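Local coordinates for protein probable arabinosyltransferase B (Mycobacterium tuberculosis H37Rv, PDB 7BVF) that polymerises arabinose into the arabinan of arabinogalactan, acting as a membrane-embedded arabinosyltransferase in mycobacterial cell-wall synthesis, at residues A[551-556]-A[608-613]; A[576-581]-A[597-602]. One frame throughout, in Å; residues are numbered along the deposited sequence.

Interaction 1 of 2, residues A[551-556]-A[608-613]; sequences FTAVFI and ALTTVL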
ATOM      1  N   PHE A 551       0.684  14.705 -23.947  1.00 24.71           N
ATOM      2  CA  PHE A 551      -0.770  14.754 -23.939  1.00 24.71           C
ATOM      3  C   PHE A 551      -1.325  16.074 -24.449  1.00 24.71           C
ATOM      4  O   PHE A 551      -2.485  16.112 -24.865  1.00 24.71           O
ATOM      5  CB  PHE A 551      -1.299  14.478 -22.534  1.00 24.71           C
ATOM      6  CG  PHE A 551      -1.302  13.023 -22.175  1.00 24.71           C
ATOM      7  CD1 PHE A 551      -1.832  12.088 -23.043  1.00 24.71           C
ATOM      8  CD2 PHE A 551      -0.764  12.588 -20.978  1.00 24.71           C
ATOM      9  CE1 PHE A 551      -1.830  10.750 -22.722  1.00 24.71           C
ATOM     10  CE2 PHE A 551      -0.761  11.251 -20.652  1.00 24.71           C
ATOM     11  CZ  PHE A 551      -1.293  10.332 -21.524  1.00 24.71           C
ATOM     12  N   THR A 552      -0.543  17.153 -24.435  1.00 23.25           N
ATOM     13  CA  THR A 552      -1.050  18.401 -24.987  1.00 23.25           C
ATOM     14  C   THR A 552      -0.749  18.566 -26.469  1.00 23.25           C
ATOM     15  O   THR A 552      -1.384  19.399 -27.119  1.00 23.25           O
ATOM     16  CB  THR A 552      -0.486  19.609 -24.236  1.00 23.25           C
ATOM     17  OG1 THR A 552      -1.051  20.805 -24.780  1.00 23.25           O
ATOM     18  CG2 THR A 552       1.003  19.686 -24.412  1.00 23.25           C
ATOM     19  N   ALA A 553       0.201  17.810 -27.021  1.00 23.16           N
ATOM     20  CA  ALA A 553       0.413  17.867 -28.463  1.00 23.16           C
ATOM     21  C   ALA A 553      -0.649  17.086 -29.225  1.00 23.16           C
ATOM     22  O   ALA A 553      -0.995  17.450 -30.354  1.00 23.16           O
ATOM     23  CB  ALA A 553       1.802  17.340 -28.814  1.00 23.16           C
ATOM     24  N   VAL A 554      -1.178  16.024 -28.619  1.00 24.21           N
ATOM     25  CA  VAL A 554      -2.193  15.205 -29.273  1.00 24.21           C
ATOM     26  C   VAL A 554      -3.481  15.993 -29.462  1.00 24.21           C
ATOM     27  O   VAL A 554      -4.099  15.947 -30.532  1.00 24.21           O
ATOM     28  CB  VAL A 554      -2.429  13.920 -28.462  1.00 24.21           C
ATOM     29  CG1 VAL A 554      -3.662  13.201 -28.953  1.00 24.21           C
ATOM     30  CG2 VAL A 554      -1.218  13.016 -28.544  1.00 24.21           C
ATOM     31  N   PHE A 555      -3.909  16.724 -28.432  1.00 23.26           N
ATOM     32  CA  PHE A 555      -5.151  17.483 -28.526  1.00 23.26           C
ATOM     33  C   PHE A 555      -5.064  18.586 -29.569  1.00 23.26           C
ATOM     34  O   PHE A 555      -6.084  18.968 -30.148  1.00 23.26           O
ATOM     35  CB  PHE A 555      -5.507  18.077 -27.166  1.00 23.26           C
ATOM     36  CG  PHE A 555      -5.919  17.057 -26.153  1.00 23.26           C
ATOM     37  CD1 PHE A 555      -6.782  16.036 -26.494  1.00 23.26           C
ATOM     38  CD2 PHE A 555      -5.443  17.117 -24.860  1.00 23.26           C
ATOM     39  CE1 PHE A 555      -7.161  15.095 -25.565  1.00 23.26           C
ATOM     40  CE2 PHE A 555      -5.818  16.177 -23.928  1.00 23.26           C
ATOM     41  CZ  PHE A 555      -6.677  15.166 -24.281  1.00 23.26           C
ATOM     42  N   ILE A 556      -3.868  19.113 -29.820  1.00 20.94           N
ATOM     43  CA  ILE A 556      -3.724  20.168 -30.814  1.00 20.94           C
ATOM     44  C   ILE A 556      -3.626  19.581 -32.213  1.00 20.94           C
ATOM     45  O   ILE A 556      -4.227  20.102 -33.158  1.00 20.94           O
ATOM     46  CB  ILE A 556      -2.510  21.048 -30.480  1.00 20.94           C
ATOM     47  CG1 ILE A 556      -2.688  21.688 -29.107  1.00 20.94           C
ATOM     48  CG2 ILE A 556      -2.323  22.116 -31.535  1.00 20.94           C
ATOM     49  CD1 ILE A 556      -1.551  22.571 -28.707  1.00 20.94           C
ATOM     50  N   ALA A 608      10.513  19.898 -27.558  1.00 19.47           N
ATOM     51  CA  ALA A 608      10.843  20.830 -28.628  1.00 19.47           C
ATOM     52  C   ALA A 608       9.698  20.985 -29.616  1.00 19.47           C
ATOM     53  O   ALA A 608       9.581  22.027 -30.266  1.00 19.47           O
ATOM     54  CB  ALA A 608      12.105  20.372 -29.353  1.00 19.47           C
ATOM     55  N   LEU A 609       8.853  19.964 -29.750  1.00 19.49           N
ATOM     56  CA  LEU A 609       7.696  20.053 -30.635  1.00 19.49           C
ATOM     57  C   LEU A 609       6.542  20.784 -29.964  1.00 19.49           C
ATOM     58  O   LEU A 609       5.859  21.598 -30.599  1.00 19.49           O
ATOM     59  CB  LEU A 609       7.263  18.652 -31.063  1.00 19.49           C
ATOM     60  CG  LEU A 609       5.987  18.517 -31.892  1.00 19.49           C
ATOM     61  CD1 LEU A 609       6.240  18.923 -33.331  1.00 19.49           C
ATOM     62  CD2 LEU A 609       5.447  17.102 -31.812  1.00 19.49           C
ATOM     63  N   THR A 610       6.312  20.511 -28.680  1.00 18.56           N
ATOM     64  CA  THR A 610       5.261  21.223 -27.963  1.00 18.56           C
ATOM     65  C   THR A 610       5.576  22.709 -27.848  1.00 18.56           C
ATOM     66  O   THR A 610       4.671  23.547 -27.924  1.00 18.56           O
ATOM     67  CB  THR A 610       5.059  20.610 -26.582  1.00 18.56           C
ATOM     68  OG1 THR A 610       4.705  19.231 -26.726  1.00 18.56           O
ATOM     69  CG2 THR A 610       3.952  21.326 -25.845  1.00 18.56           C
ATOM     70  N   THR A 611       6.851  23.063 -27.672  1.00 18.80           N
ATOM     71  CA  THR A 611       7.216  24.472 -27.589  1.00 18.80           C
ATOM     72  C   THR A 611       6.863  25.232 -28.861  1.00 18.80           C
ATOM     73  O   THR A 611       6.664  26.450 -28.810  1.00 18.80           O
ATOM     74  CB  THR A 611       8.710  24.598 -27.290  1.00 18.80           C
ATOM     75  OG1 THR A 611       9.010  23.874 -26.094  1.00 18.80           O
ATOM     76  CG2 THR A 611       9.098  26.042 -27.077  1.00 18.80           C
ATOM     77  N   VAL A 612       6.755  24.543 -29.991  1.00 17.99           N
ATOM     78  CA  VAL A 612       6.326  25.188 -31.223  1.00 17.99           C
ATOM     79  C   VAL A 612       4.811  25.118 -31.389  1.00 17.99           C
ATOM     80  O   VAL A 612       4.204  26.052 -31.920  1.00 17.99           O
ATOM     81  CB  VAL A 612       7.042  24.558 -32.429  1.00 17.99           C
ATOM     82  CG1 VAL A 612       6.636  25.249 -33.709  1.00 17.99           C
ATOM     83  CG2 VAL A 612       8.539  24.631 -32.242  1.00 17.99           C
ATOM     84  N   LEU A 613       4.185  24.033 -30.934  1.00 17.23           N
ATOM     85  CA  LEU A 613       2.738  23.904 -31.078  1.00 17.23           C
ATOM     86  C   LEU A 613       1.952  24.799 -30.128  1.00 17.23           C
ATOM     87  O   LEU A 613       0.786  25.085 -30.408  1.00 17.23           O
ATOM     88  CB  LEU A 613       2.317  22.449 -30.889  1.00 17.23           C
ATOM     89  CG  LEU A 613       2.237  21.586 -32.147  1.00 17.23           C
ATOM     90  CD1 LEU A 613       3.573  21.429 -32.816  1.00 17.23           C
ATOM     91  CD2 LEU A 613       1.686  20.230 -31.768  1.00 17.23           C
TER
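No aromatic ring enters the contact of T552, A553 and I556 with T610 and L613; the flat groups there are two peptide carbonyls. A553 O lies 4.1 Å from L613 CD2, and L613 O is 3.8 Å from I556 CD1, so each carbonyl oxygen is approached by a methyl and neither is bonded across the contact. The same L613 CD2 reaches A553 CB at 4.1 Å, and I556 CG2 is a little further from it at 4.4 Å. T552 joins through its methyl: with OG1 opposite the backbone N (chi1 -178°), CG2 is left to meet T610 CG2 at 3.7 Å. T610 OG1 faces A553 CB but is hydrogen-bonded to M606 O in its own helix, with a weak further bond to C549 O of the partner helix. Two membrane-domain helices, both in predicted transmembrane spans, pack here at 46° with axes 9.8 Å apart; the CA atoms of the small residues A553 and T610, 5.9 Å apart, are the nearest pair between the segments. F555 touches cardiolipin and an apolar side chain of another protein, while A608 and T611 pack on helix 381-395; helix 603-613 thus packs against both helix 537-559 and helix 381-395.

Interaction 2 of 2, residues A[576-581]-A[597-602]; sequences GVIFGT and GLFAAV. With CDL (cardiolipin), chain G.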
ATOM      1  N   GLY A 576       3.908   8.091 -31.773  1.00 32.95           N
ATOM      2  CA  GLY A 576       3.739   6.652 -31.817  1.00 32.95           C
ATOM      3  C   GLY A 576       4.865   5.926 -31.113  1.00 32.95           C
ATOM      4  O   GLY A 576       4.640   4.920 -30.441  1.00 32.95           O
ATOM      5  N   VAL A 577       6.090   6.436 -31.245  1.00 30.90           N
ATOM      6  CA  VAL A 577       7.231   5.828 -30.567  1.00 30.90           C
ATOM      7  C   VAL A 577       7.045   5.871 -29.056  1.00 30.90           C
ATOM      8  O   VAL A 577       7.284   4.879 -28.359  1.00 30.90           O
ATOM      9  CB  VAL A 577       8.535   6.522 -30.999  1.00 30.90           C
ATOM     10  CG1 VAL A 577       9.636   6.246 -30.008  1.00 30.90           C
ATOM     11  CG2 VAL A 577       8.938   6.063 -32.379  1.00 30.90           C
ATOM     12  N   ILE A 578       6.589   7.006 -28.525  1.00 31.47           N
ATOM     13  CA  ILE A 578       6.442   7.146 -27.080  1.00 31.47           C
ATOM     14  C   ILE A 578       5.296   6.283 -26.564  1.00 31.47           C
ATOM     15  O   ILE A 578       5.401   5.655 -25.501  1.00 31.47           O
ATOM     16  CB  ILE A 578       6.247   8.625 -26.709  1.00 31.47           C
ATOM     17  CG1 ILE A 578       7.404   9.459 -27.251  1.00 31.47           C
ATOM     18  CG2 ILE A 578       6.136   8.784 -25.211  1.00 31.47           C
ATOM     19  CD1 ILE A 578       7.269  10.927 -26.974  1.00 31.47           C
ATOM     20  N   PHE A 579       4.185   6.235 -27.299  1.00 34.57           N
ATOM     21  CA  PHE A 579       3.070   5.397 -26.868  1.00 34.57           C
ATOM     22  C   PHE A 579       3.429   3.917 -26.931  1.00 34.57           C
ATOM     23  O   PHE A 579       3.090   3.151 -26.023  1.00 34.57           O
ATOM     24  CB  PHE A 579       1.833   5.691 -27.711  1.00 34.57           C
ATOM     25  CG  PHE A 579       1.062   6.888 -27.249  1.00 34.57           C
ATOM     26  CD1 PHE A 579       0.538   6.936 -25.971  1.00 34.57           C
ATOM     27  CD2 PHE A 579       0.861   7.966 -28.090  1.00 34.57           C
ATOM     28  CE1 PHE A 579      -0.173   8.038 -25.540  1.00 34.57           C
ATOM     29  CE2 PHE A 579       0.150   9.070 -27.666  1.00 34.57           C
ATOM     30  CZ  PHE A 579      -0.367   9.107 -26.390  1.00 34.57           C
ATOM     31  N   GLY A 580       4.126   3.495 -27.987  1.00 34.51           N
ATOM     32  CA  GLY A 580       4.587   2.122 -28.051  1.00 34.51           C
ATOM     33  C   GLY A 580       5.596   1.789 -26.974  1.00 34.51           C
ATOM     34  O   GLY A 580       5.629   0.662 -26.481  1.00 34.51           O
ATOM     35  N   THR A 581       6.425   2.758 -26.586  1.00 33.33           N
ATOM     36  CA  THR A 581       7.347   2.539 -25.479  1.00 33.33           C
ATOM     37  C   THR A 581       6.591   2.322 -24.177  1.00 33.33           C
ATOM     38  O   THR A 581       6.888   1.391 -23.420  1.00 33.33           O
ATOM     39  CB  THR A 581       8.304   3.724 -25.355  1.00 33.33           C
ATOM     40  OG1 THR A 581       9.144   3.784 -26.514  1.00 33.33           O
ATOM     41  CG2 THR A 581       9.167   3.585 -24.117  1.00 33.33           C
ATOM     42  N   GLY A 597      14.107   6.311 -17.066  1.00 28.00           N
ATOM     43  CA  GLY A 597      15.227   6.960 -17.702  1.00 28.00           C
ATOM     44  C   GLY A 597      15.329   6.712 -19.182  1.00 28.00           C
ATOM     45  O   GLY A 597      16.211   7.270 -19.836  1.00 28.00           O
ATOM     46  N   LEU A 598      14.445   5.879 -19.731  1.00 30.04           N
ATOM     47  CA  LEU A 598      14.408   5.631 -21.165  1.00 30.04           C
ATOM     48  C   LEU A 598      13.749   6.764 -21.933  1.00 30.04           C
ATOM     49  O   LEU A 598      13.971   6.888 -23.141  1.00 30.04           O
ATOM     50  CB  LEU A 598      13.666   4.328 -21.452  1.00 30.04           C
ATOM     51  CG  LEU A 598      14.052   3.132 -20.586  1.00 30.04           C
ATOM     52  CD1 LEU A 598      12.977   2.074 -20.643  1.00 30.04           C
ATOM     53  CD2 LEU A 598      15.373   2.564 -21.045  1.00 30.04           C
ATOM     54  N   PHE A 599      12.942   7.584 -21.264  1.00 31.65           N
ATOM     55  CA  PHE A 599      12.274   8.714 -21.888  1.00 31.65           C
ATOM     56  C   PHE A 599      13.129   9.971 -21.883  1.00 31.65           C
ATOM     57  O   PHE A 599      12.590  11.078 -21.983  1.00 31.65           O
ATOM     58  CB  PHE A 599      10.943   8.986 -21.186  1.00 31.65           C
ATOM     59  CG  PHE A 599      10.014   7.812 -21.173  1.00 31.65           C
ATOM     60  CD1 PHE A 599       9.193   7.551 -22.252  1.00 31.65           C
ATOM     61  CD2 PHE A 599       9.961   6.968 -20.080  1.00 31.65           C
ATOM     62  CE1 PHE A 599       8.337   6.472 -22.241  1.00 31.65           C
ATOM     63  CE2 PHE A 599       9.108   5.887 -20.066  1.00 31.65           C
ATOM     64  CZ  PHE A 599       8.296   5.639 -21.147  1.00 31.65           C
ATOM     65  N   ALA A 600      14.447   9.829 -21.763  1.00 26.71           N
ATOM     66  CA  ALA A 600      15.327  10.987 -21.727  1.00 26.71           C
ATOM     67  C   ALA A 600      15.641  11.531 -23.110  1.00 26.71           C
ATOM     68  O   ALA A 600      16.073  12.681 -23.222  1.00 26.71           O
ATOM     69  CB  ALA A 600      16.630  10.638 -21.009  1.00 26.71           C
ATOM     70  N   ALA A 601      15.435  10.741 -24.162  1.00 26.32           N
ATOM     71  CA  ALA A 601      15.764  11.164 -25.514  1.00 26.32           C
ATOM     72  C   ALA A 601      14.553  11.322 -26.420  1.00 26.32           C
ATOM     73  O   ALA A 601      14.694  11.881 -27.511  1.00 26.32           O
ATOM     74  CB  ALA A 601      16.745  10.176 -26.157  1.00 26.32           C
ATOM     75  N   VAL A 602      13.377  10.851 -26.012  1.00 26.30           N
ATOM     76  CA  VAL A 602      12.167  11.065 -26.796  1.00 26.30           C
ATOM     77  C   VAL A 602      11.350  12.170 -26.142  1.00 26.30           C
ATOM     78  O   VAL A 602      10.662  12.934 -26.825  1.00 26.30           O
ATOM     79  CB  VAL A 602      11.342   9.773 -26.947  1.00 26.30           C
ATOM     80  CG1 VAL A 602      11.997   8.845 -27.952  1.00 26.30           C
ATOM     81  CG2 VAL A 602      11.175   9.079 -25.610  1.00 26.30           C
TER
HETATM   82  C1  CDL G1404       0.043  10.392 -40.331  1.00 46.15           C
HETATM   83  O1  CDL G1404       0.271  10.758 -41.683  1.00 46.15           O
HETATM   84  CA2 CDL G1404      -1.408  10.000 -40.175  1.00 46.15           C
HETATM   85  OA2 CDL G1404      -2.249  11.135 -40.336  1.00 46.15           O
HETATM   86  PA1 CDL G1404      -3.663  11.122 -39.643  1.00 46.15           P
HETATM   87  OA3 CDL G1404      -3.947  12.529 -39.374  1.00 46.15           O
HETATM   88  OA4 CDL G1404      -4.615  10.374 -40.451  1.00 46.15           O
HETATM   89  OA5 CDL G1404      -3.428  10.233 -38.363  1.00 46.15           O
HETATM   90  CA3 CDL G1404      -3.760   8.859 -38.468  1.00 46.15           C
HETATM   91  CA4 CDL G1404      -2.998   7.910 -37.527  1.00 46.15           C
HETATM   92  OA6 CDL G1404      -3.279   6.518 -37.852  1.00 46.15           O
HETATM   93  CA5 CDL G1404      -3.706   5.537 -36.846  1.00 46.15           C
HETATM   94  OA7 CDL G1404      -4.691   5.717 -36.203  1.00 46.15           O
HETATM   95  C11 CDL G1404      -2.992   4.246 -36.584  1.00 46.15           C
HETATM   96  C12 CDL G1404      -3.942   3.109 -36.887  1.00 46.15           C
HETATM   97  C13 CDL G1404      -3.233   1.785 -37.024  1.00 46.15           C
HETATM   98  C14 CDL G1404      -2.692   1.401 -35.687  1.00 46.15           C
HETATM   99  C15 CDL G1404      -2.690  -0.096 -35.528  1.00 46.15           C
HETATM  100  C16 CDL G1404      -2.674  -0.490 -34.051  1.00 46.15           C
HETATM  101  CA6 CDL G1404      -3.317   8.207 -36.082  1.00 46.15           C
HETATM  102  OA8 CDL G1404      -3.747   9.528 -35.936  1.00 46.15           O
HETATM  103  CA7 CDL G1404      -5.122   9.810 -35.994  1.00 46.15           C
HETATM  104  OA9 CDL G1404      -5.560  10.250 -37.011  1.00 46.15           O
HETATM  105  C31 CDL G1404      -5.988   9.542 -34.814  1.00 46.15           C
HETATM  106  C32 CDL G1404      -5.150   8.941 -33.715  1.00 46.15           C
HETATM  107  C33 CDL G1404      -6.104   8.465 -32.648  1.00 46.15           C
HETATM  108  C34 CDL G1404      -6.054   9.244 -31.361  1.00 46.15           C
HETATM  109  C35 CDL G1404      -4.655   9.133 -30.821  1.00 46.15           C
HETATM  110  C36 CDL G1404      -4.632   8.929 -29.326  1.00 46.15           C
HETATM  111  C37 CDL G1404      -3.645   7.845 -28.969  1.00 46.15           C
HETATM  112  C38 CDL G1404      -4.126   7.120 -27.742  1.00 46.15           C
HETATM  113  C39 CDL G1404      -4.341   8.088 -26.599  1.00 46.15           C
HETATM  114  CB2 CDL G1404       0.999   9.295 -39.881  1.00 46.15           C
HETATM  115  OB2 CDL G1404       0.417   8.015 -39.999  1.00 46.15           O
HETATM  116  PB2 CDL G1404       1.317   6.705 -40.089  1.00 46.15           P
HETATM  117  OB3 CDL G1404       2.473   6.922 -40.991  1.00 46.15           O
HETATM  118  OB4 CDL G1404       0.431   5.545 -40.368  1.00 46.15           O
HETATM  119  OB5 CDL G1404       1.804   6.587 -38.589  1.00 46.15           O
HETATM  120  CB3 CDL G1404       0.821   6.244 -37.662  1.00 46.15           C
HETATM  121  CB4 CDL G1404       1.331   6.662 -36.335  1.00 46.15           C
HETATM  122  OB6 CDL G1404       2.448   5.862 -36.134  1.00 46.15           O
HETATM  123  CB5 CDL G1404       2.115   4.535 -35.756  1.00 46.15           C
HETATM  124  OB7 CDL G1404       1.465   3.876 -36.529  1.00 46.15           O
HETATM  125  C51 CDL G1404       2.559   3.977 -34.441  1.00 46.15           C
HETATM  126  C52 CDL G1404       1.677   2.840 -33.966  1.00 46.15           C
HETATM  127  C53 CDL G1404       2.026   2.587 -32.520  1.00 46.15           C
HETATM  128  C54 CDL G1404       2.014   1.110 -32.180  1.00 46.15           C
HETATM  129  C55 CDL G1404       2.200   0.826 -30.688  1.00 46.15           C
HETATM  130  C56 CDL G1404       1.196  -0.131 -30.061  1.00 46.15           C
HETATM  131  C57 CDL G1404       0.205   0.575 -29.135  1.00 46.15           C
HETATM  132  C58 CDL G1404      -0.193   1.976 -29.578  1.00 46.15           C
HETATM  133  C59 CDL G1404      -1.086   2.684 -28.571  1.00 46.15           C
HETATM  134  C60 CDL G1404      -1.200   1.901 -27.278  1.00 46.15           C
HETATM  135  C61 CDL G1404      -1.397   2.771 -26.041  1.00 46.15           C
HETATM  136  C62 CDL G1404      -0.645   2.150 -24.857  1.00 46.15           C
HETATM  137  C63 CDL G1404      -0.951   2.703 -23.465  1.00 46.15           C
HETATM  138  C64 CDL G1404      -0.763   1.665 -22.367  1.00 46.15           C
HETATM  139  C65 CDL G1404      -0.456   2.287 -21.008  1.00 46.15           C
HETATM  140  C66 CDL G1404      -0.585   1.256 -19.885  1.00 46.15           C
HETATM  141  C67 CDL G1404      -0.855   1.825 -18.507  1.00 46.15           C
HETATM  142  CB6 CDL G1404       0.287   6.366 -35.303  1.00 46.15           C
HETATM  143  OB8 CDL G1404      -0.096   7.476 -34.549  1.00 46.15           O
HETATM  144  CB7 CDL G1404      -0.382   7.243 -33.176  1.00 46.15           C
HETATM  145  OB9 CDL G1404      -0.505   6.122 -32.808  1.00 46.15           O
HETATM  146  C71 CDL G1404      -0.537   8.344 -32.191  1.00 46.15           C
HETATM  147  C72 CDL G1404      -1.130   7.803 -30.896  1.00 46.15           C
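V577, I578 and T581 meet F599 and V602, while the G576/G580 pair of the same helix turns to cardiolipin and not to 597-602. T581 divides its branches: the methyl goes to F599, the hydroxyl back to its own helix. With CG2 opposite the backbone N and OG1 beside it (chi1 -66°), T581 OG1 donates to V577 O at 2.8 Å. That oxygen also accepts from T581 N, and the two donors arrive from opposite faces of the carbonyl plane, the hydroxyl tilted 35° from it. The polar end of this buried side chain is thus satisfied within one helical turn, and CG2 reaches F599 CE1 at 3.5 Å. The ring of F599 is approached obliquely by this methyl and by I578 CG2. I578 and V602 run past each other in opposite directions, I578 CG1 lying 4.0 Å from V602 CB, while the side chains of V577 and V602 meet at a slant, CG1 of V577 4.1 Å from CG1 of V602.

The setting is the many-helix membrane domain of a GT-C glycosyltransferase, where helix 570-584 packs here on the segment leading into helix 603-613. G576 and G580 have the spacing of a GxxxG pair, familiar from helix-helix packing, but cardiolipin runs beside them: its C51 is 3.9 Å from G576 CA and its C55 is 3.8 Å from G580 CA. F579, pointing away from 597-602, lies with CD2 3.4 Å from cardiolipin C72, and C37 of the lipid lies over one face of its ring. Beyond the segments, V577 packs on Y416 of helix 405-425 and T581 on A453 of helix 452-457.

Overall arrangement
Of the parts involved, helix 537-559 comes first in the chain and supplies segment 551-556; helix 570-584 with segment 576-581 follows. After 15 residues, 597-602 returns to that helix and closes the shorter loop at interaction 2; helix 603-613 follows directly and closes the longer loop, with 51 residues between its segments, at interaction 1. The two are nested, not crossed, with centres 15 Å apart. Interaction 1 joins helices 537-559 and 603-613, interaction 2 ties helix 570-584 to the segment leading into helix 603-613, and packing of F551 CE1 on F579 CE1 at 4.2 Å and of V554 on F579 links helices 537-559 and 570-584. One cardiolipin touches F555, another G576, F579 and G580.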